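Side-chain contact in PTS-dependent dihydroxyacetone kinase operon regulatory protein (Escherichia coli, PDB 4LRZ), which activates the dhaKLM operon from a sigma-70 promoter and represses its own expression, its N-terminal part, present here, probably acting as a sensor: residues 291-295 / 296-300. Sequence-based numbering, arbitrary orientation.
Sequences IIETQ and GTSFI
A beta hairpin with a two-residue loop, Thr294-Gln295, in the PAS fold pairs Ile291 with Ser298 and Glu293 with Gly296, both as antiparallel hydrogen-bonded pairs. It links the last two strands in sequence, 281-293 and 296-304, which are neighbours in the antiparallel PAS sheet. A type I turn from Glu293 to Gly296 reverses the chain. Gly296 N donates to Glu293 O at 3.1 Å, from well above the carbonyl plane. The return bond, Glu293 N to Gly296 O, is bent, with 147° at the hydrogen. Gly296 has a positive phi of 137°, where a CB would be jammed against the carbonyl of Gln295. Farther from the turn, Ser298 N donates to Ile291 O at 2.8 Å, in the carbonyl plane.

Ile291, Glu293, Ser298 and Ile300 lie on the face that meets the second subunit, where Ile291 packs on Ala207 and Ile300 on Gln204, both of the second subunit. Glu293 reaches out with an extended chain. Its OE2 forms a salt bridge with Arg200 and accepts a hydrogen bond from Asn203, both of the second subunit. These bonds probably fix the carboxylate at the subunit interface. On the other face, Ile292 and Thr297 stand side by side, with CG1 of Ile292 4.2 Å from CG2 of Thr297. Ile291 CG1 is anti to the carbonyl carbon (chi1 -60°), and from it CD1 reaches across to Ile300 CG1 at 4.0 Å.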
# COMPACT_ATOMS: atom_id res chain seq x y z
N ILE F 291 26.99 5.18 5.51
CA ILE F 291 25.61 4.95 5.96
C ILE F 291 25.40 3.46 6.02
O ILE F 291 25.48 2.77 5.00
CB ILE F 291 24.55 5.54 4.98
CG1 ILE F 291 24.71 7.04 4.81
CG2 ILE F 291 23.12 5.21 5.46
CD1 ILE F 291 23.98 7.57 3.53
N ILE F 292 25.12 2.95 7.21
CA ILE F 292 25.15 1.52 7.45
C ILE F 292 23.73 1.02 7.58
O ILE F 292 22.99 1.48 8.44
CB ILE F 292 26.00 1.19 8.72
CG1 ILE F 292 27.43 1.75 8.54
CG2 ILE F 292 26.00 -0.35 9.02
CD1 ILE F 292 28.12 2.19 9.84
N GLU F 293 23.33 0.12 6.69
CA GLU F 293 21.93 -0.31 6.62
C GLU F 293 21.89 -1.83 6.52
O GLU F 293 22.90 -2.45 6.18
CB GLU F 293 21.22 0.31 5.40
CG GLU F 293 20.87 1.81 5.52
CD GLU F 293 20.30 2.43 4.21
OE1 GLU F 293 21.12 2.75 3.31
OE2 GLU F 293 19.05 2.60 4.08
N THR F 294 20.74 -2.44 6.79
CA THR F 294 20.66 -3.90 6.67
C THR F 294 21.22 -4.38 5.32
O THR F 294 21.99 -5.35 5.28
CB THR F 294 19.22 -4.44 6.95
OG1 THR F 294 18.33 -4.05 5.89
CG2 THR F 294 18.67 -3.87 8.27
N GLN F 295 20.91 -3.67 4.23
CA GLN F 295 21.33 -4.14 2.88
C GLN F 295 22.78 -3.89 2.43
O GLN F 295 23.16 -4.30 1.32
CB GLN F 295 20.35 -3.73 1.77
CG GLN F 295 19.93 -2.29 1.82
CD GLN F 295 18.67 -2.12 2.64
OE1 GLN F 295 18.69 -1.47 3.70
NE2 GLN F 295 17.58 -2.71 2.18
N GLY F 296 23.59 -3.25 3.26
CA GLY F 296 24.95 -2.89 2.90
C GLY F 296 25.30 -1.47 3.33
O GLY F 296 24.51 -0.76 3.98
N THR F 297 26.50 -1.04 2.98
CA THR F 297 26.93 0.30 3.35
C THR F 297 26.83 1.19 2.13
O THR F 297 27.20 0.79 1.04
CB THR F 297 28.37 0.30 3.93
OG1 THR F 297 28.47 -0.74 4.91
CG2 THR F 297 28.72 1.65 4.57
N SER F 298 26.27 2.38 2.33
CA SER F 298 26.21 3.44 1.35
C SER F 298 27.14 4.55 1.86
O SER F 298 27.51 4.56 3.06
CB SER F 298 24.79 3.99 1.26
OG SER F 298 23.94 3.09 0.58
N PHE F 299 27.47 5.49 0.97
CA PHE F 299 28.40 6.56 1.29
C PHE F 299 27.94 7.93 0.87
O PHE F 299 27.25 8.08 -0.11
CB PHE F 299 29.78 6.26 0.69
CG PHE F 299 30.43 5.04 1.28
CD1 PHE F 299 31.15 5.13 2.48
CD2 PHE F 299 30.30 3.79 0.65
CE1 PHE F 299 31.75 4.00 3.04
CE2 PHE F 299 30.91 2.64 1.21
CZ PHE F 299 31.63 2.74 2.40
N ILE F 300 28.30 8.92 1.67
CA ILE F 300 28.23 10.29 1.23
C ILE F 300 29.61 10.90 1.28
O ILE F 300 30.33 10.72 2.26
CB ILE F 300 27.31 11.15 2.07
CG1 ILE F 300 25.88 10.66 1.95
CG2 ILE F 300 27.42 12.64 1.59
CD1 ILE F 300 24.91 11.46 2.80